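Local structure of PROTEIN (hypothetical protein EF0366) (Enterococcus faecalis, 1VPY) at residues A[137-142]-A[171-176]; A[201-206]-A[251-256]. The protein is of unknown function but belongs to the DUF72 family, whose members fold as TIM-type alpha/beta barrels, and in the crystal it binds zinc ions. One frame throughout, in Å; residues are numbered along the deposited sequence.

Interaction 1 (A[137-142]-A[171-176]). With ZN (zinc ion), chain D.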
loop_
_atom_site.group_PDB
_atom_site.type_symbol
_atom_site.label_atom_id
_atom_site.label_comp_id
_atom_site.label_asym_id
_atom_site.label_seq_id
_atom_site.Cartn_x
_atom_site.Cartn_y
_atom_site.Cartn_z
ATOM N N LYS A 137 -17.517 -4.429 -5.049
ATOM C CA LYS A 137 -17.570 -5.609 -4.176
ATOM C C LYS A 137 -16.524 -5.533 -3.057
ATOM O O LYS A 137 -16.805 -5.923 -1.919
ATOM C CB LYS A 137 -17.411 -6.917 -4.970
ATOM C CG LYS A 137 -18.608 -7.281 -5.864
ATOM C CD LYS A 137 -18.650 -8.775 -6.197
ATOM C CE LYS A 137 -17.661 -9.162 -7.295
ATOM N NZ LYS A 137 -17.389 -10.632 -7.291
ATOM N N ILE A 138 -15.332 -5.029 -3.384
ATOM C CA ILE A 138 -14.275 -4.810 -2.394
ATOM C C ILE A 138 -14.761 -3.866 -1.296
ATOM O O ILE A 138 -14.593 -4.150 -0.107
ATOM C CB ILE A 138 -12.983 -4.219 -3.033
ATOM C CG1 ILE A 138 -12.330 -5.213 -4.000
ATOM C CG2 ILE A 138 -11.988 -3.774 -1.952
ATOM C CD1 ILE A 138 -11.645 -6.392 -3.337
ATOM N N ARG A 139 -15.364 -2.750 -1.707
ATOM C CA ARG A 139 -15.864 -1.746 -0.767
ATOM C C ARG A 139 -16.896 -2.341 0.185
ATOM O O ARG A 139 -16.819 -2.132 1.396
ATOM C CB ARG A 139 -16.434 -0.527 -1.510
ATOM C CG ARG A 139 -17.111 0.534 -0.631
ATOM C CD ARG A 139 -16.121 1.354 0.174
ATOM N NE ARG A 139 -15.540 0.595 1.278
ATOM C CZ ARG A 139 -14.463 0.966 1.966
ATOM N NH1 ARG A 139 -13.833 2.093 1.672
ATOM N NH2 ARG A 139 -14.010 0.207 2.953
ATOM N N HIS A 140 -17.842 -3.096 -0.371
ATOM C CA HIS A 140 -18.864 -3.774 0.420
ATOM C C HIS A 140 -18.259 -4.768 1.406
ATOM O O HIS A 140 -18.585 -4.728 2.591
ATOM C CB HIS A 140 -19.882 -4.469 -0.484
ATOM C CG HIS A 140 -20.881 -5.294 0.263
ATOM N ND1 HIS A 140 -21.772 -4.748 1.162
ATOM C CD2 HIS A 140 -21.124 -6.624 0.252
ATOM C CE1 HIS A 140 -22.521 -5.707 1.673
ATOM N NE2 HIS A 140 -22.148 -6.855 1.137
ATOM N N TRP A 141 -17.378 -5.643 0.913
ATOM C CA TRP A 141 -16.687 -6.628 1.751
ATOM C C TRP A 141 -15.936 -5.994 2.908
ATOM O O TRP A 141 -15.803 -6.597 3.967
ATOM C CB TRP A 141 -15.682 -7.445 0.939
ATOM C CG TRP A 141 -16.281 -8.452 0.020
ATOM C CD1 TRP A 141 -17.504 -9.048 0.131
ATOM C CD2 TRP A 141 -15.663 -9.015 -1.142
ATOM N NE1 TRP A 141 -17.696 -9.935 -0.902
ATOM C CE2 TRP A 141 -16.580 -9.938 -1.697
ATOM C CE3 TRP A 141 -14.424 -8.829 -1.772
ATOM C CZ2 TRP A 141 -16.301 -10.666 -2.855
ATOM C CZ3 TRP A 141 -14.146 -9.553 -2.919
ATOM C CH2 TRP A 141 -15.081 -10.461 -3.451
ATOM N N PHE A 142 -15.431 -4.785 2.695
ATOM C CA PHE A 142 -14.615 -4.122 3.702
ATOM C C PHE A 142 -15.331 -3.000 4.450
ATOM O O PHE A 142 -14.695 -2.043 4.890
ATOM C CB PHE A 142 -13.293 -3.655 3.098
ATOM C CG PHE A 142 -12.319 -4.771 2.863
ATOM C CD1 PHE A 142 -11.474 -5.203 3.884
ATOM C CD2 PHE A 142 -12.255 -5.410 1.625
ATOM C CE1 PHE A 142 -10.570 -6.247 3.665
ATOM C CE2 PHE A 142 -11.359 -6.450 1.404
ATOM C CZ PHE A 142 -10.517 -6.868 2.423
ATOM N N GLU A 171 -15.587 8.715 -4.184
ATOM C CA GLU A 171 -16.930 8.275 -3.785
ATOM C C GLU A 171 -16.924 7.061 -2.864
ATOM O O GLU A 171 -17.776 6.947 -1.990
ATOM C CB GLU A 171 -17.795 7.971 -5.005
ATOM C CG GLU A 171 -18.473 9.186 -5.613
ATOM C CD GLU A 171 -18.962 8.934 -7.033
ATOM O OE1 GLU A 171 -18.788 7.798 -7.536
ATOM O OE2 GLU A 171 -19.515 9.878 -7.647
ATOM N N ASN A 172 -15.964 6.162 -3.061
ATOM C CA ASN A 172 -15.870 4.953 -2.253
ATOM C C ASN A 172 -14.878 5.060 -1.104
ATOM O O ASN A 172 -14.579 4.065 -0.455
ATOM C CB ASN A 172 -15.518 3.761 -3.136
ATOM C CG ASN A 172 -16.640 3.388 -4.078
ATOM O OD1 ASN A 172 -17.693 2.908 -3.656
ATOM N ND2 ASN A 172 -16.422 3.608 -5.366
ATOM N N GLN A 173 -14.390 6.274 -0.852
ATOM C CA GLN A 173 -13.355 6.540 0.157
ATOM C C GLN A 173 -12.113 5.651 -0.015
ATOM O O GLN A 173 -11.432 5.321 0.960
ATOM C CB GLN A 173 -13.905 6.421 1.588
ATOM C CG GLN A 173 -14.995 7.412 1.955
ATOM C CD GLN A 173 -16.398 6.839 1.798
ATOM O OE1 GLN A 173 -16.581 5.645 1.547
ATOM N NE2 GLN A 173 -17.400 7.693 1.962
ATOM N N PHE A 174 -11.829 5.252 -1.253
ATOM C CA PHE A 174 -10.628 4.477 -1.534
ATOM C C PHE A 174 -9.441 5.420 -1.544
ATOM O O PHE A 174 -9.517 6.517 -2.111
ATOM C CB PHE A 174 -10.729 3.750 -2.876
ATOM C CG PHE A 174 -11.562 2.494 -2.839
ATOM C CD1 PHE A 174 -11.531 1.642 -1.736
ATOM C CD2 PHE A 174 -12.352 2.144 -3.930
ATOM C CE1 PHE A 174 -12.300 0.471 -1.711
ATOM C CE2 PHE A 174 -13.122 0.980 -3.917
ATOM C CZ PHE A 174 -13.098 0.145 -2.808
ATOM N N SER A 175 -8.356 5.011 -0.892
ATOM C CA SER A 175 -7.113 5.765 -0.938
ATOM C C SER A 175 -6.277 5.258 -2.122
ATOM O O SER A 175 -5.624 4.214 -2.026
ATOM C CB SER A 175 -6.356 5.633 0.382
ATOM O OG SER A 175 -5.144 6.361 0.327
ATOM N N LEU A 176 -6.318 5.971 -3.247
ATOM C CA LEU A 176 -5.628 5.489 -4.450
ATOM C C LEU A 176 -4.125 5.640 -4.286
ATOM O O LEU A 176 -3.614 6.748 -4.101
ATOM C CB LEU A 176 -6.106 6.202 -5.712
ATOM C CG LEU A 176 -5.436 5.767 -7.021
ATOM C CD1 LEU A 176 -5.858 4.354 -7.443
ATOM C CD2 LEU A 176 -5.739 6.761 -8.136
HETATM ZN ZN ZN D . -22.074 -8.865 1.640
HETATM O O HOH W 1 -11.480 3.098 2.513
#

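Interaction 2 (A[201-206]-A[251-256])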
loop_
_atom_site.group_PDB
_atom_site.type_symbol
_atom_site.label_atom_id
_atom_site.label_comp_id
_atom_site.label_asym_id
_atom_site.label_seq_id
_atom_site.Cartn_x
_atom_site.Cartn_y
_atom_site.Cartn_z
ATOM N N VAL A 201 -3.277 9.143 2.588
ATOM C CA VAL A 201 -2.649 8.920 1.299
ATOM C C VAL A 201 -1.522 7.928 1.495
ATOM O O VAL A 201 -0.750 8.032 2.459
ATOM C CB VAL A 201 -2.096 10.237 0.713
ATOM C CG1 VAL A 201 -1.136 9.981 -0.441
ATOM C CG2 VAL A 201 -3.230 11.098 0.246
ATOM N N LEU A 202 -1.434 6.957 0.592
ATOM C CA LEU A 202 -0.330 6.015 0.602
ATOM C C LEU A 202 0.487 6.126 -0.678
ATOM O O LEU A 202 -0.055 6.043 -1.795
ATOM C CB LEU A 202 -0.823 4.576 0.819
ATOM C CG LEU A 202 0.230 3.462 0.913
ATOM C CD1 LEU A 202 1.127 3.623 2.139
ATOM C CD2 LEU A 202 -0.425 2.104 0.908
ATOM N N PHE A 203 1.791 6.323 -0.484
ATOM C CA PHE A 203 2.799 6.256 -1.538
ATOM C C PHE A 203 3.460 4.902 -1.478
ATOM O O PHE A 203 3.682 4.372 -0.389
ATOM C CB PHE A 203 3.898 7.285 -1.277
ATOM C CG PHE A 203 3.540 8.683 -1.677
ATOM C CD1 PHE A 203 3.760 9.121 -2.984
ATOM C CD2 PHE A 203 3.010 9.569 -0.746
ATOM C CE1 PHE A 203 3.442 10.413 -3.360
ATOM C CE2 PHE A 203 2.690 10.864 -1.110
ATOM C CZ PHE A 203 2.910 11.292 -2.419
ATOM N N ARG A 204 3.807 4.350 -2.635
ATOM C CA ARG A 204 4.668 3.172 -2.683
ATOM C C ARG A 204 5.702 3.352 -3.780
ATOM O O ARG A 204 5.359 3.560 -4.957
ATOM C CB ARG A 204 3.863 1.891 -2.917
ATOM C CG ARG A 204 2.972 1.478 -1.743
ATOM C CD ARG A 204 2.281 0.155 -2.026
ATOM N NE ARG A 204 3.101 -0.987 -1.643
ATOM C CZ ARG A 204 3.203 -2.119 -2.334
ATOM N NH1 ARG A 204 2.556 -2.286 -3.484
ATOM N NH2 ARG A 204 3.976 -3.085 -1.876
ATOM N N PHE A 205 6.972 3.286 -3.385
ATOM C CA PHE A 205 8.063 3.447 -4.319
ATOM C C PHE A 205 8.664 2.087 -4.599
ATOM O O PHE A 205 9.201 1.429 -3.701
ATOM C CB PHE A 205 9.118 4.406 -3.770
ATOM C CG PHE A 205 8.566 5.731 -3.304
ATOM C CD1 PHE A 205 7.594 6.405 -4.041
ATOM C CD2 PHE A 205 9.039 6.315 -2.133
ATOM C CE1 PHE A 205 7.086 7.631 -3.607
ATOM C CE2 PHE A 205 8.547 7.539 -1.695
ATOM C CZ PHE A 205 7.567 8.199 -2.428
ATOM N N HIS A 206 8.556 1.667 -5.853
ATOM C CA HIS A 206 9.001 0.349 -6.278
ATOM C C HIS A 206 10.387 0.372 -6.911
ATOM O O HIS A 206 10.931 -0.683 -7.240
ATOM C CB HIS A 206 7.999 -0.242 -7.275
ATOM C CG HIS A 206 6.641 -0.482 -6.695
ATOM N ND1 HIS A 206 6.393 -1.468 -5.764
ATOM C CD2 HIS A 206 5.458 0.143 -6.905
ATOM C CE1 HIS A 206 5.115 -1.445 -5.429
ATOM N NE2 HIS A 206 4.526 -0.476 -6.107
ATOM N N VAL A 251 -0.156 10.668 5.822
ATOM C CA VAL A 251 0.565 10.202 4.646
ATOM C C VAL A 251 1.439 9.022 5.039
ATOM O O VAL A 251 2.159 9.068 6.047
ATOM C CB VAL A 251 1.430 11.314 4.013
ATOM C CG1 VAL A 251 1.974 10.871 2.661
ATOM C CG2 VAL A 251 0.617 12.574 3.845
ATOM N N GLY A 252 1.339 7.956 4.249
ATOM C CA GLY A 252 2.137 6.768 4.440
ATOM C C GLY A 252 3.055 6.608 3.260
ATOM O O GLY A 252 2.621 6.687 2.110
ATOM N N VAL A 253 4.332 6.396 3.545
ATOM C CA VAL A 253 5.317 6.160 2.506
ATOM C C VAL A 253 5.993 4.801 2.691
ATOM O O VAL A 253 6.619 4.537 3.726
ATOM C CB VAL A 253 6.372 7.287 2.454
ATOM C CG1 VAL A 253 7.382 7.017 1.356
ATOM C CG2 VAL A 253 5.702 8.654 2.242
ATOM N N ILE A 254 5.845 3.947 1.678
ATOM C CA ILE A 254 6.457 2.626 1.693
ATOM C C ILE A 254 7.513 2.513 0.603
ATOM O O ILE A 254 7.211 2.621 -0.595
ATOM C CB ILE A 254 5.397 1.498 1.534
ATOM C CG1 ILE A 254 4.425 1.473 2.729
ATOM C CG2 ILE A 254 6.057 0.144 1.309
ATOM C CD1 ILE A 254 5.060 1.452 4.110
ATOM N N PHE A 255 8.757 2.309 1.027
ATOM C CA PHE A 255 9.824 1.973 0.100
ATOM C C PHE A 255 9.805 0.464 -0.123
ATOM O O PHE A 255 10.041 -0.317 0.801
ATOM C CB PHE A 255 11.181 2.439 0.636
ATOM C CG PHE A 255 11.392 3.929 0.558
ATOM C CD1 PHE A 255 10.915 4.769 1.563
ATOM C CD2 PHE A 255 12.059 4.490 -0.524
ATOM C CE1 PHE A 255 11.103 6.160 1.483
ATOM C CE2 PHE A 255 12.265 5.868 -0.610
ATOM C CZ PHE A 255 11.784 6.706 0.390
ATOM N N ASN A 256 9.491 0.063 -1.351
ATOM C CA ASN A 256 9.357 -1.344 -1.694
ATOM C C ASN A 256 10.361 -1.727 -2.790
ATOM O O ASN A 256 10.256 -2.775 -3.430
ATOM C CB ASN A 256 7.907 -1.620 -2.113
ATOM C CG ASN A 256 7.637 -3.086 -2.392
ATOM O OD1 ASN A 256 8.087 -3.972 -1.661
ATOM N ND2 ASN A 256 6.894 -3.350 -3.456
#

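Interaction 1 (A[137-142]-A[171-176])
The guanidinium of R139 is gripped from several sides, and its NH1 makes the direct bond across the contact: it donates to the backbone O of N172 over 3.0 Å, almost straight at 170°, and approaches nearly along the C=O axis with the oxygen in the guanidinium plane. NH1 also donates to a water, 2.7 Å away, which hands a hydrogen on to the backbone O of Q173. On the other nitrogen, NH2 reaches F142 O at 3.0 Å, meeting that carbonyl from above its plane, and also bonds to L145 O. Arginine suits this place because its flat, many-donor head can serve the carbonyls of N172 and F142, just past the ends of two helices; these bonds probably fix its rotation. With CG anti to the backbone N (chi1 174°), the chain slides past F174. The F174 ring lies only 18° from the guanidinium plane, with F174 CE1 over one face of the guanidinium, while F174 CZ touches R139 CB at 3.6 Å. On the same helix, H140 NE2 binds a zinc ion at 2.1 Å, pointing away from this contact. Q173, at positive phi, is the C-prime residue of the Schellman motif ending helix 162-171. The contact thus ties the C-terminal end of helix 129-141 to the turn after the next helix, with F174 also packing on I147 and I149 of strand 147-150 and on M169 of helix 162-171.

Interaction 2 (A[201-206]-A[251-256])
F203 and V253 sit side by side in parallel register where the last two strands, 201-205 and 250-255, of the TIM barrel meet. Five backbone bonds join residues 201-206 to 251-256: G252 N to V201 O, F203 N to G252 O (2.7 Å), I254 N to F203 O, F205 N to I254 O, and N256 N to F205 O; V201 also bonds to the E250 backbone. On the other edge, backbone bonds link L202 and R204 to I178, and R204 and H206 to D180. G252 presents only backbone on the face of L202, R204 and I254, and L202 CD1 lies over it. On the opposite face, apolar F203, V251 and V253 suit packing against helix 231-245, V251 CG1 meeting the F203 ring edge. F205 and F255 form a T-shaped (edge-to-face) pair, planes 71° apart, F255 resting on A263, A267 and M270 of helix 260-273. R204, H206 and N256 bring polar groups to the C-terminal ends, where TIM barrels generally carry active sites, possibly here too. R204 forms salt bridges through NH1 to E150 and NH2 to E46; N256 OD1 bonds to T19. E150 also bonds H206 NE2, consistent with ND1 acting as acceptor: N256 ND2 donates to H206 ND1 over 3.0 Å, close to the imidazole plane.

Overall arrangement
Interaction 1 closes before interaction 2 opens along the chain, and their centres lie 19 Å apart within one barrel. The first sits toward the outside, where helix 129-141 meets the turn leading into strand 175-180; the second is buried near the centre of the chain, between strands 201-205 and 250-255. Strands 175-180 and 201-205 are neighbours in the sheet, so the two contacts meet directly: S175 OG packs against V201 CA at 3.7 Å. Together they join an outer layer of helix ends to the inner wall of strands, and strand 250-255 brings the eight-stranded barrel round to its closure with strand 13-18.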